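Local coordinates for transglutaminase elicitor (Phytophthora sojae, PDB 3TW5), which probably catalyses acyl transfer from glutamine to lysine side chains, cross-linking proteins, and acts as an elicitor of plant innate immunity, at residues Y41-Q46 / E282-G287; G84-S89 / S117-P122; S162-G167 / L350-V355; Q171-G176 / L335-P340. The protein carries 1 engineered substitution. One frame throughout, in Å; residues are numbered along the deposited sequence.

Contact 1: Y41-Q46 / E282-G287; sequences YWPTYQ and ETYTDG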
loop_
_atom_site.group_PDB
_atom_site.type_symbol
_atom_site.label_atom_id
_atom_site.label_comp_id
_atom_site.label_asym_id
_atom_site.label_seq_id
_atom_site.Cartn_x
_atom_site.Cartn_y
_atom_site.Cartn_z
ATOM N N TYR A 41 3.925 -6.854 5.968
ATOM C CA TYR A 41 3.327 -7.471 4.795
ATOM C C TYR A 41 3.249 -8.991 4.963
ATOM O O TYR A 41 3.031 -9.719 3.993
ATOM C CB TYR A 41 4.092 -7.076 3.524
ATOM C CG TYR A 41 5.490 -7.650 3.408
ATOM C CD1 TYR A 41 5.767 -8.681 2.509
ATOM C CD2 TYR A 41 6.539 -7.154 4.187
ATOM C CE1 TYR A 41 7.055 -9.211 2.389
ATOM C CE2 TYR A 41 7.830 -7.679 4.080
ATOM C CZ TYR A 41 8.080 -8.702 3.178
ATOM O OH TYR A 41 9.352 -9.220 3.072
ATOM N N TRP A 42 3.430 -9.448 6.205
ATOM C CA TRP A 42 3.307 -10.861 6.590
ATOM C C TRP A 42 3.820 -11.813 5.516
ATOM O O TRP A 42 3.036 -12.532 4.897
ATOM C CB TRP A 42 1.863 -11.182 6.987
ATOM C CG TRP A 42 1.395 -10.321 8.110
ATOM C CD1 TRP A 42 0.581 -9.229 8.024
ATOM C CD2 TRP A 42 1.747 -10.453 9.492
ATOM N NE1 TRP A 42 0.390 -8.682 9.269
ATOM C CE2 TRP A 42 1.094 -9.413 10.189
ATOM C CE3 TRP A 42 2.546 -11.355 10.211
ATOM C CZ2 TRP A 42 1.216 -9.245 11.574
ATOM C CZ3 TRP A 42 2.664 -11.190 11.586
ATOM C CH2 TRP A 42 2.001 -10.142 12.253
ATOM N N PRO A 43 5.147 -11.820 5.302
ATOM C CA PRO A 43 5.766 -12.485 4.159
ATOM C C PRO A 43 5.414 -13.964 4.052
ATOM O O PRO A 43 5.215 -14.639 5.067
ATOM C CB PRO A 43 7.267 -12.320 4.420
ATOM C CG PRO A 43 7.376 -11.229 5.401
ATOM C CD PRO A 43 6.160 -11.310 6.241
ATOM N N THR A 44 5.340 -14.441 2.815
ATOM C CA THR A 44 5.049 -15.837 2.511
ATOM C C THR A 44 6.173 -16.743 3.017
ATOM O O THR A 44 5.913 -17.799 3.595
ATOM C CB THR A 44 4.839 -16.030 0.987
ATOM O OG1 THR A 44 3.811 -15.144 0.531
ATOM C CG2 THR A 44 4.447 -17.459 0.651
ATOM N N TYR A 45 7.418 -16.308 2.819
ATOM C CA TYR A 45 8.591 -17.106 3.183
ATOM C C TYR A 45 8.716 -17.351 4.695
ATOM O O TYR A 45 9.477 -18.220 5.125
ATOM C CB TYR A 45 9.873 -16.485 2.609
ATOM C CG TYR A 45 10.537 -15.477 3.515
ATOM C CD1 TYR A 45 11.576 -15.857 4.368
ATOM C CD2 TYR A 45 10.128 -14.148 3.526
ATOM C CE1 TYR A 45 12.189 -14.936 5.210
ATOM C CE2 TYR A 45 10.736 -13.216 4.361
ATOM C CZ TYR A 45 11.762 -13.619 5.201
ATOM O OH TYR A 45 12.362 -12.704 6.028
ATOM N N GLN A 46 7.978 -16.580 5.491
ATOM C CA GLN A 46 7.934 -16.779 6.941
ATOM C C GLN A 46 6.625 -17.427 7.399
ATOM O O GLN A 46 6.290 -17.404 8.589
ATOM C CB GLN A 46 8.170 -15.459 7.675
ATOM C CG GLN A 46 9.634 -15.057 7.748
ATOM C CD GLN A 46 9.846 -13.769 8.510
ATOM O OE1 GLN A 46 9.141 -12.778 8.298
ATOM N NE2 GLN A 46 10.824 -13.773 9.408
ATOM N N GLU A 282 6.395 -0.954 6.574
ATOM C CA GLU A 282 6.173 -2.140 7.407
ATOM C C GLU A 282 6.954 -2.151 8.721
ATOM O O GLU A 282 8.097 -1.692 8.780
ATOM C CB GLU A 282 6.496 -3.412 6.609
ATOM C CG GLU A 282 5.553 -3.692 5.430
ATOM C CD GLU A 282 5.904 -2.921 4.155
ATOM O OE1 GLU A 282 6.877 -2.133 4.154
ATOM O OE2 GLU A 282 5.197 -3.107 3.142
ATOM N N THR A 283 6.319 -2.687 9.764
ATOM C CA THR A 283 6.948 -2.888 11.076
ATOM C C THR A 283 6.185 -3.914 11.916
ATOM O O THR A 283 4.979 -4.088 11.750
ATOM C CB THR A 283 7.076 -1.563 11.882
ATOM O OG1 THR A 283 7.753 -1.813 13.123
ATOM C CG2 THR A 283 5.709 -0.953 12.167
ATOM N N TYR A 284 6.896 -4.581 12.822
ATOM C CA TYR A 284 6.276 -5.538 13.736
ATOM C C TYR A 284 6.061 -4.950 15.136
ATOM O O TYR A 284 5.749 -5.673 16.086
ATOM C CB TYR A 284 7.100 -6.822 13.803
ATOM C CG TYR A 284 7.128 -7.613 12.513
ATOM C CD1 TYR A 284 6.262 -8.685 12.312
ATOM C CD2 TYR A 284 8.030 -7.296 11.497
ATOM C CE1 TYR A 284 6.292 -9.422 11.132
ATOM C CE2 TYR A 284 8.066 -8.026 10.312
ATOM C CZ TYR A 284 7.196 -9.085 10.137
ATOM O OH TYR A 284 7.232 -9.806 8.966
ATOM N N THR A 285 6.217 -3.633 15.250
ATOM C CA THR A 285 6.068 -2.939 16.528
ATOM C C THR A 285 4.618 -2.984 17.016
ATOM O O THR A 285 3.702 -2.504 16.341
ATOM C CB THR A 285 6.562 -1.478 16.436
ATOM O OG1 THR A 285 7.873 -1.455 15.859
ATOM C CG2 THR A 285 6.610 -0.831 17.816
ATOM N N ASP A 286 4.428 -3.570 18.194
ATOM C CA ASP A 286 3.101 -3.733 18.786
ATOM C C ASP A 286 2.575 -2.415 19.362
ATOM O O ASP A 286 3.343 -1.475 19.585
ATOM C CB ASP A 286 3.145 -4.821 19.868
ATOM C CG ASP A 286 1.766 -5.365 20.222
ATOM O OD1 ASP A 286 0.789 -5.097 19.480
ATOM O OD2 ASP A 286 1.664 -6.070 21.252
ATOM N N GLY A 287 1.265 -2.352 19.587
ATOM C CA GLY A 287 0.627 -1.180 20.175
ATOM C C GLY A 287 -0.058 -0.298 19.153
ATOM O O GLY A 287 0.114 -0.477 17.942
#

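Contact 2: G84-S89 / S117-P122; sequences GIDSQS and SGYCIP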
loop_
_atom_site.group_PDB
_atom_site.type_symbol
_atom_site.label_atom_id
_atom_site.label_comp_id
_atom_site.label_asym_id
_atom_site.label_seq_id
_atom_site.Cartn_x
_atom_site.Cartn_y
_atom_site.Cartn_z
ATOM N N GLY A 84 0.935 -19.150 3.053
ATOM C CA GLY A 84 2.230 -19.411 3.676
ATOM C C GLY A 84 3.193 -20.246 2.852
ATOM O O GLY A 84 3.169 -20.211 1.622
ATOM N N ILE A 85 4.042 -20.999 3.547
ATOM C CA ILE A 85 5.089 -21.808 2.920
ATOM C C ILE A 85 4.515 -22.915 2.024
ATOM O O ILE A 85 5.015 -23.145 0.921
ATOM C CB ILE A 85 6.082 -22.370 3.988
ATOM C CG1 ILE A 85 6.944 -21.230 4.548
ATOM C CG2 ILE A 85 6.968 -23.477 3.413
ATOM C CD1 ILE A 85 7.616 -21.528 5.875
ATOM N N ASP A 86 3.455 -23.572 2.490
ATOM C CA ASP A 86 2.833 -24.669 1.742
ATOM C C ASP A 86 2.188 -24.234 0.426
ATOM O O ASP A 86 1.896 -25.072 -0.429
ATOM C CB ASP A 86 1.823 -25.420 2.612
ATOM C CG ASP A 86 2.481 -26.431 3.538
ATOM O OD1 ASP A 86 3.586 -26.921 3.216
ATOM O OD2 ASP A 86 1.884 -26.746 4.588
ATOM N N SER A 87 1.978 -22.929 0.264
ATOM C CA SER A 87 1.426 -22.379 -0.975
ATOM C C SER A 87 2.434 -22.391 -2.130
ATOM O O SER A 87 2.077 -22.101 -3.272
ATOM C CB SER A 87 0.886 -20.962 -0.747
ATOM O OG SER A 87 1.934 -20.019 -0.616
ATOM N N GLN A 88 3.687 -22.729 -1.825
ATOM C CA GLN A 88 4.756 -22.740 -2.824
ATOM C C GLN A 88 5.403 -24.123 -2.976
ATOM O O GLN A 88 6.601 -24.231 -3.255
ATOM C CB GLN A 88 5.819 -21.685 -2.490
ATOM C CG GLN A 88 5.284 -20.282 -2.180
ATOM C CD GLN A 88 4.627 -19.598 -3.371
ATOM O OE1 GLN A 88 3.578 -18.972 -3.233
ATOM N NE2 GLN A 88 5.243 -19.710 -4.541
ATOM N N SER A 89 4.593 -25.172 -2.810
ATOM C CA SER A 89 5.034 -26.570 -2.924
ATOM C C SER A 89 5.797 -26.863 -4.216
ATOM O O SER A 89 6.641 -27.761 -4.253
ATOM C CB SER A 89 3.836 -27.519 -2.833
ATOM O OG SER A 89 2.989 -27.184 -1.754
ATOM N N SER A 117 12.234 -29.673 6.480
ATOM C CA SER A 117 12.598 -29.170 5.151
ATOM C C SER A 117 11.471 -28.332 4.543
ATOM O O SER A 117 10.302 -28.506 4.891
ATOM C CB SER A 117 12.976 -30.321 4.212
ATOM O OG SER A 117 11.877 -31.187 3.995
ATOM N N GLY A 118 11.831 -27.425 3.639
ATOM C CA GLY A 118 10.861 -26.529 3.017
ATOM C C GLY A 118 11.133 -26.236 1.555
ATOM O O GLY A 118 11.617 -27.098 0.819
ATOM N N TYR A 119 10.815 -25.012 1.136
ATOM C CA TYR A 119 10.927 -24.608 -0.264
ATOM C C TYR A 119 11.625 -23.260 -0.393
ATOM O O TYR A 119 11.632 -22.465 0.550
ATOM C CB TYR A 119 9.539 -24.541 -0.920
ATOM C CG TYR A 119 8.662 -25.748 -0.651
ATOM C CD1 TYR A 119 8.788 -26.911 -1.411
ATOM C CD2 TYR A 119 7.710 -25.726 0.367
ATOM C CE1 TYR A 119 7.988 -28.021 -1.163
ATOM C CE2 TYR A 119 6.905 -26.830 0.622
ATOM C CZ TYR A 119 7.049 -27.973 -0.145
ATOM O OH TYR A 119 6.252 -29.066 0.106
ATOM N N CYS A 120 12.212 -23.013 -1.563
ATOM C CA CYS A 120 12.882 -21.744 -1.853
ATOM C C CYS A 120 11.882 -20.686 -2.319
ATOM O O CYS A 120 11.456 -20.684 -3.478
ATOM C CB CYS A 120 13.984 -21.936 -2.903
ATOM S SG CYS A 120 15.262 -23.132 -2.457
ATOM N N ILE A 121 11.518 -19.789 -1.405
ATOM C CA ILE A 121 10.516 -18.754 -1.659
ATOM C C ILE A 121 11.162 -17.362 -1.660
ATOM O O ILE A 121 11.946 -17.048 -0.762
ATOM C CB ILE A 121 9.375 -18.816 -0.604
ATOM C CG1 ILE A 121 8.728 -20.207 -0.597
ATOM C CG2 ILE A 121 8.324 -17.737 -0.861
ATOM C CD1 ILE A 121 7.904 -20.521 0.637
ATOM N N PRO A 122 10.853 -16.533 -2.683
ATOM C CA PRO A 122 11.263 -15.126 -2.692
ATOM C C PRO A 122 10.743 -14.387 -1.462
ATOM O O PRO A 122 9.589 -14.576 -1.065
ATOM C CB PRO A 122 10.605 -14.577 -3.960
ATOM C CG PRO A 122 10.505 -15.750 -4.856
ATOM C CD PRO A 122 10.221 -16.921 -3.959
#

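Contact 3: S162-G167 / L350-V355; sequences SLVYDG and LSYADV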
loop_
_atom_site.group_PDB
_atom_site.type_symbol
_atom_site.label_atom_id
_atom_site.label_comp_id
_atom_site.label_asym_id
_atom_site.label_seq_id
_atom_site.Cartn_x
_atom_site.Cartn_y
_atom_site.Cartn_z
ATOM N N SER A 162 -5.444 -8.238 8.129
ATOM C CA SER A 162 -4.695 -8.175 6.877
ATOM C C SER A 162 -4.999 -9.375 5.984
ATOM O O SER A 162 -5.256 -9.211 4.792
ATOM C CB SER A 162 -3.191 -8.064 7.137
ATOM O OG SER A 162 -2.868 -6.797 7.678
ATOM N N LEU A 163 -4.985 -10.572 6.571
ATOM C CA LEU A 163 -5.263 -11.801 5.831
ATOM C C LEU A 163 -6.728 -11.889 5.399
ATOM O O LEU A 163 -7.036 -12.470 4.353
ATOM C CB LEU A 163 -4.870 -13.032 6.649
ATOM C CG LEU A 163 -4.683 -14.334 5.866
ATOM C CD1 LEU A 163 -3.411 -14.301 5.037
ATOM C CD2 LEU A 163 -4.675 -15.530 6.793
ATOM N N VAL A 164 -7.623 -11.315 6.206
ATOM C CA VAL A 164 -9.033 -11.212 5.840
ATOM C C VAL A 164 -9.147 -10.469 4.515
ATOM O O VAL A 164 -9.763 -10.967 3.574
ATOM C CB VAL A 164 -9.876 -10.504 6.932
ATOM C CG1 VAL A 164 -11.244 -10.088 6.389
ATOM C CG2 VAL A 164 -10.046 -11.402 8.139
ATOM N N TYR A 165 -8.521 -9.297 4.442
ATOM C CA TYR A 165 -8.546 -8.463 3.241
ATOM C C TYR A 165 -7.967 -9.162 2.016
ATOM O O TYR A 165 -8.368 -8.874 0.889
ATOM C CB TYR A 165 -7.811 -7.149 3.494
ATOM C CG TYR A 165 -8.683 -6.051 4.056
ATOM C CD1 TYR A 165 -8.937 -4.899 3.318
ATOM C CD2 TYR A 165 -9.252 -6.163 5.322
ATOM C CE1 TYR A 165 -9.734 -3.883 3.827
ATOM C CE2 TYR A 165 -10.049 -5.154 5.838
ATOM C CZ TYR A 165 -10.283 -4.017 5.086
ATOM O OH TYR A 165 -11.074 -3.014 5.589
ATOM N N ASP A 166 -7.027 -10.077 2.236
ATOM C CA ASP A 166 -6.491 -10.887 1.150
ATOM C C ASP A 166 -7.531 -11.891 0.662
ATOM O O ASP A 166 -7.688 -12.088 -0.541
ATOM C CB ASP A 166 -5.223 -11.622 1.583
ATOM C CG ASP A 166 -4.727 -12.594 0.528
ATOM O OD1 ASP A 166 -4.128 -12.146 -0.471
ATOM O OD2 ASP A 166 -4.937 -13.811 0.699
ATOM N N GLY A 167 -8.234 -12.516 1.603
ATOM C CA GLY A 167 -9.193 -13.568 1.283
ATOM C C GLY A 167 -10.520 -13.065 0.754
ATOM O O GLY A 167 -11.195 -13.758 -0.005
ATOM N N LEU A 350 -11.126 -17.742 8.077
ATOM C CA LEU A 350 -11.038 -16.517 8.847
ATOM C C LEU A 350 -12.323 -15.718 8.660
ATOM O O LEU A 350 -12.606 -15.234 7.563
ATOM C CB LEU A 350 -9.813 -15.720 8.390
ATOM C CG LEU A 350 -9.029 -14.808 9.337
ATOM C CD1 LEU A 350 -8.695 -15.476 10.656
ATOM C CD2 LEU A 350 -7.759 -14.372 8.643
ATOM N N SER A 351 -13.109 -15.606 9.729
ATOM C CA SER A 351 -14.360 -14.855 9.702
ATOM C C SER A 351 -14.121 -13.380 10.005
ATOM O O SER A 351 -13.555 -13.039 11.047
ATOM C CB SER A 351 -15.361 -15.430 10.707
ATOM O OG SER A 351 -16.456 -14.544 10.895
ATOM N N TYR A 352 -14.567 -12.514 9.097
ATOM C CA TYR A 352 -14.448 -11.068 9.275
ATOM C C TYR A 352 -15.353 -10.578 10.401
ATOM O O TYR A 352 -15.077 -9.551 11.019
ATOM C CB TYR A 352 -14.755 -10.334 7.963
ATOM C CG TYR A 352 -14.609 -8.823 8.017
ATOM C CD1 TYR A 352 -13.476 -8.225 8.573
ATOM C CD2 TYR A 352 -15.597 -7.992 7.488
ATOM C CE1 TYR A 352 -13.339 -6.837 8.619
ATOM C CE2 TYR A 352 -15.467 -6.601 7.525
ATOM C CZ TYR A 352 -14.337 -6.034 8.092
ATOM O OH TYR A 352 -14.203 -4.667 8.134
ATOM N N ALA A 353 -16.424 -11.323 10.668
ATOM C CA ALA A 353 -17.322 -11.026 11.778
ATOM C C ALA A 353 -16.583 -11.156 13.109
ATOM O O ALA A 353 -16.712 -10.296 13.982
ATOM C CB ALA A 353 -18.534 -11.945 11.741
ATOM N N ASP A 354 -15.806 -12.230 13.243
ATOM C CA ASP A 354 -14.998 -12.480 14.437
ATOM C C ASP A 354 -13.903 -11.431 14.608
ATOM O O ASP A 354 -13.676 -10.945 15.717
ATOM C CB ASP A 354 -14.376 -13.882 14.390
ATOM C CG ASP A 354 -15.391 -14.989 14.653
ATOM O OD1 ASP A 354 -16.397 -14.739 15.356
ATOM O OD2 ASP A 354 -15.175 -16.123 14.163
ATOM N N VAL A 355 -13.240 -11.088 13.504
ATOM C CA VAL A 355 -12.135 -10.127 13.508
ATOM C C VAL A 355 -12.626 -8.699 13.786
ATOM O O VAL A 355 -12.006 -7.973 14.566
ATOM C CB VAL A 355 -11.311 -10.196 12.196
ATOM C CG1 VAL A 355 -10.167 -9.193 12.212
ATOM C CG2 VAL A 355 -10.761 -11.595 11.992
#

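Contact 4: Q171-G176 / L335-P340; sequences QTVFTG and LPKAKP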
loop_
_atom_site.group_PDB
_atom_site.type_symbol
_atom_site.label_atom_id
_atom_site.label_comp_id
_atom_site.label_asym_id
_atom_site.label_seq_id
_atom_site.Cartn_x
_atom_site.Cartn_y
_atom_site.Cartn_z
ATOM N N GLN A 171 -13.445 -4.169 -3.118
ATOM C CA GLN A 171 -13.712 -3.388 -4.324
ATOM C C GLN A 171 -12.753 -2.212 -4.429
ATOM O O GLN A 171 -12.593 -1.449 -3.478
ATOM C CB GLN A 171 -15.156 -2.896 -4.330
ATOM C CG GLN A 171 -16.182 -4.008 -4.194
ATOM C CD GLN A 171 -17.437 -3.729 -4.988
ATOM O OE1 GLN A 171 -17.742 -4.437 -5.952
ATOM N NE2 GLN A 171 -18.167 -2.683 -4.602
ATOM N N THR A 172 -12.113 -2.076 -5.589
ATOM C CA THR A 172 -11.081 -1.059 -5.781
ATOM C C THR A 172 -11.380 -0.123 -6.946
ATOM O O THR A 172 -12.071 -0.497 -7.896
ATOM C CB THR A 172 -9.685 -1.687 -6.031
ATOM O OG1 THR A 172 -9.649 -2.283 -7.333
ATOM C CG2 THR A 172 -9.345 -2.734 -4.978
ATOM N N VAL A 173 -10.848 1.096 -6.852
ATOM C CA VAL A 173 -10.768 2.011 -7.988
ATOM C C VAL A 173 -9.312 2.010 -8.440
ATOM O O VAL A 173 -8.481 2.713 -7.867
ATOM C CB VAL A 173 -11.208 3.451 -7.620
ATOM C CG1 VAL A 173 -11.214 4.341 -8.854
ATOM C CG2 VAL A 173 -12.581 3.453 -6.971
ATOM N N PHE A 174 -9.008 1.203 -9.453
ATOM C CA PHE A 174 -7.633 1.019 -9.914
ATOM C C PHE A 174 -7.295 1.947 -11.075
ATOM O O PHE A 174 -8.032 2.015 -12.062
ATOM C CB PHE A 174 -7.399 -0.440 -10.317
ATOM C CG PHE A 174 -5.948 -0.822 -10.397
ATOM C CD1 PHE A 174 -5.244 -0.692 -11.592
ATOM C CD2 PHE A 174 -5.286 -1.320 -9.277
ATOM C CE1 PHE A 174 -3.896 -1.046 -11.670
ATOM C CE2 PHE A 174 -3.942 -1.677 -9.341
ATOM C CZ PHE A 174 -3.243 -1.541 -10.540
ATOM N N THR A 175 -6.176 2.660 -10.953
ATOM C CA THR A 175 -5.752 3.619 -11.977
ATOM C C THR A 175 -4.259 3.512 -12.290
ATOM O O THR A 175 -3.453 3.217 -11.408
ATOM C CB THR A 175 -6.084 5.073 -11.575
ATOM O OG1 THR A 175 -5.379 5.419 -10.377
ATOM C CG2 THR A 175 -7.586 5.258 -11.352
ATOM N N GLY A 176 -3.904 3.761 -13.549
ATOM C CA GLY A 176 -2.513 3.700 -13.995
ATOM C C GLY A 176 -2.321 2.852 -15.238
ATOM O O GLY A 176 -1.908 1.696 -15.156
ATOM N N LEU A 335 -7.702 2.957 -4.847
ATOM C CA LEU A 335 -8.445 3.163 -3.606
ATOM C C LEU A 335 -9.387 1.993 -3.350
ATOM O O LEU A 335 -10.052 1.520 -4.275
ATOM C CB LEU A 335 -9.274 4.451 -3.664
ATOM C CG LEU A 335 -8.645 5.776 -4.089
ATOM C CD1 LEU A 335 -8.715 5.945 -5.599
ATOM C CD2 LEU A 335 -9.363 6.923 -3.405
ATOM N N PRO A 336 -9.449 1.516 -2.095
ATOM C CA PRO A 336 -10.493 0.563 -1.737
ATOM C C PRO A 336 -11.830 1.285 -1.545
ATOM O O PRO A 336 -11.910 2.240 -0.768
ATOM C CB PRO A 336 -9.989 -0.033 -0.420
ATOM C CG PRO A 336 -9.120 1.017 0.164
ATOM C CD PRO A 336 -8.501 1.746 -0.990
ATOM N N LYS A 337 -12.860 0.842 -2.265
ATOM C CA LYS A 337 -14.177 1.480 -2.227
ATOM C C LYS A 337 -14.817 1.415 -0.844
ATOM O O LYS A 337 -15.369 2.409 -0.363
ATOM C CB LYS A 337 -15.121 0.847 -3.251
ATOM C CG LYS A 337 -14.895 1.274 -4.691
ATOM C CD LYS A 337 -16.077 0.846 -5.552
ATOM C CE LYS A 337 -15.857 1.165 -7.021
ATOM N NZ LYS A 337 -17.066 0.853 -7.841
ATOM N N ALA A 338 -14.741 0.242 -0.219
ATOM C CA ALA A 338 -15.336 0.003 1.093
ATOM C C ALA A 338 -14.707 -1.216 1.761
ATOM O O ALA A 338 -13.964 -1.968 1.124
ATOM C CB ALA A 338 -16.847 -0.185 0.967
ATOM N N LYS A 339 -15.000 -1.393 3.048
ATOM C CA LYS A 339 -14.615 -2.592 3.788
ATOM C C LYS A 339 -15.264 -3.828 3.167
ATOM O O LYS A 339 -16.315 -3.719 2.528
ATOM C CB LYS A 339 -15.074 -2.482 5.241
ATOM C CG LYS A 339 -14.380 -1.418 6.054
ATOM C CD LYS A 339 -14.971 -1.343 7.447
ATOM C CE LYS A 339 -14.220 -0.345 8.300
ATOM N NZ LYS A 339 -14.805 -0.239 9.661
ATOM N N PRO A 340 -14.651 -5.016 3.356
ATOM C CA PRO A 340 -15.325 -6.252 2.951
ATOM C C PRO A 340 -16.673 -6.417 3.655
ATOM O O PRO A 340 -16.913 -5.797 4.699
ATOM C CB PRO A 340 -14.349 -7.353 3.389
ATOM C CG PRO A 340 -13.390 -6.691 4.325
ATOM C CD PRO A 340 -13.295 -5.278 3.865
#

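Contact 1: Y41-Q46 / E282-G287
Trp42 and Tyr284 form the aromatic part of this contact. They make a T-shaped (edge-to-face) pair, with the edge of Tyr284 turned to the face of the six-membered ring of Trp42. The planes stand at 84° and the centroids are 5.7 Å apart. Tyr284 reaches the indole because its CG lies opposite the carbonyl carbon (chi1 -66°), and the ring then runs alongside, in the opposite direction to Trp42.

Both segments are irregular loops. The 282-287 loop follows the long strand 269-280 of the large antiparallel sheet and meets the 41-46 loop beside helix 154-167. Met155 of that helix touches both Trp42 and Tyr284.

Looser van der Waals contacts flank this pair. The hydroxyl end of Tyr284 lies against CD and CG of Pro43. Glu282 CG sits at the edge of the Tyr41 ring, 3.8 Å from Tyr41 CD2, and the carboxylate plane is 80° from the ring plane.

Polar groups add little across the segments. Gln46 OE1 is 3.6 Å from Tyr284 OH, with the amide nearly perpendicular to the ring. Tyr41 OH is hydrogen-bonded to Thr123 O.

Contact 2: G84-S89 / S117-P122
Tyr119 and Ile121 meet the 84-89 turn with similar first torsions. In both, the CG or CG1 branch lies opposite the carbonyl carbon (chi1 -47° for Tyr119, -57° for Ile121). As alternate residues of strand 118-122, they put their side chains on the same face, toward the turn. Gln88 CB and CG lie across Ile121, with CG opposite the carbonyl carbon of Gln88; the chain bends only beyond CG.

The Tyr119 ring is met over one face by backbone of the turn. Ser89 CA makes a CH-pi contact, 3.8 Å from the ring centroid and 16° off the normal. Gln88 O lies over the same face, 3.7 Å from Tyr119 CG. Ile85 CG2 approaches the ring edge, 3.9 Å from Tyr119 CD2. Asp86 OD1 is also near the edge, while Asp86 OD2 forms a salt bridge with Arg112.

Strand 118-122 is the middle strand of a small three-stranded antiparallel sheet, between 93-94 and 107-110. Cys120 points away from the turn and is bonded to Cys100 in a disulfide. The other face of the strand thus carries the cross-link, and the Tyr119 and Ile121 face carries the packing.

Ile121 completes the apolar part. Its CD1 is 3.8 Å from Ile85 CA, and its CG1 is 3.8 Å from Gln88 CB.

The turn is held by its own bonds. Gly84 O accepts from both Ser87 N and Ser87 OG, the latter at 2.6 Å. Ser89 OG donates to Asp86 O at 2.7 Å.

Contact 3: S162-G167 / L350-V355
Tyr352 and Tyr165 are the flat groups here, and Val164 packs against the first. Val164 CG1 comes to the Tyr352 ring obliquely, 3.6 Å from Tyr352 CD1, and also touches Tyr352 CB. The valine stands nearly perpendicular to the tyrosine side chain. The Tyr165 and Tyr352 rings are roughly perpendicular, and their OH atoms are 4.4 Å apart. Pro340 CD lies over one face of the Tyr165 ring, toward the rim. Both hydroxyls are hydrogen-bonded to the carboxylate of Glu138, Tyr165 OH to OE1 and Tyr352 OH to OE2, so one acid holds both ring ends.

Val164 is the centre of the contact. Its CG1 is anti to the backbone N (chi1 165°) and faces Tyr352. Its CG2, opposite the carbonyl carbon, meets Leu350 and Val355: it is 3.8 Å from Leu350 CG and 3.9 Å from Val355 CG2. Leu350 reaches past it to Leu163, where Leu350 CD2 is 3.8 Å from Leu163 CB. The two leucine side chains lie crosswise. All the touching residues are buried.

Ser351 points away from helix 154-167. It is the N-cap of helix 352-364. Its OG accepts weak bonds from Ala353 N and Asp354 N.

Helix 352-364 is the last helix of the chain, and the disulfide Cys143-Cys365 ties down the chain just beyond it. The arrangement is an apolar helix-helix contact, in which the capped first turn of the C-terminal helix, with the residue leading into it, docks on helix 154-167.

Contact 4: Q171-G176 / L335-P340
Val173 and Leu335 lie opposite each other on one face of the sheet, and Thr172 and Pro336 on the other. Val173 CB is 4.1 Å from Leu335 CD1. Both side chains reach helix 5-15, where Val173 touches Tyr14 and Leu335 touches Leu11 and Phe15. That face is therefore covered by the N-terminal helix.

The side chain of Lys337 is set nearly square to that of Val173. Its extended chain runs across the neighbouring strand, its methylenes lying against Gln171 CB and Val173 CG2. Lys337 CG is 3.9 Å from Val173 CG2. The CB atoms of Lys337 and Gln171 are also 3.9 Å apart. Val173 CG2 is offered to the lysine because CG1 takes the place anti to the backbone N (chi1 -176°).

The backbones set these positions. Val173 and Leu335 form an antiparallel hydrogen-bonded pair. Val173 N donates to Leu335 O at 2.7 Å, in the carbonyl plane and nearly straight (165°). The return bond, from Leu335 N to Val173 O, is 3.1 Å and comes from above the carbonyl plane. Thr172 and Pro336 are a non-hydrogen-bonded pair. The next bond is from Lys337 N to Gln171 O, at 2.6 Å. Thr172 CA also makes a CA-H...O contact with Leu335 O.

Thr175 continues the pairing with Leu333. Strand 333-336 also pairs with 221-223 and so lies between two neighbours. The arrangement is an antiparallel pairing within the large sheet, with strand 172-175 added beside 333-336.

How the contacts relate
From the N terminus, the chain first passes 41-46, where contact 1 opens; it closes only at 282-287. Contact 2 opens and closes within that span, joining a turn after helix 72-82 to the small three-stranded sheet. It touches contact 1 through Thr44 and Tyr45. Contact 3 opens at 162-167 and contact 4 at 171-176, both before 282-287, and both close later, so each crosses contact 1. Contact 4 lies wholly within the span of contact 3. It fastens strand 172-175 to the large sheet, and contact 3 then brings the C-terminal helix to helix 154-167. Contacts 3 and 4 touch where Tyr165 and Tyr352 meet Lys339 and Pro340.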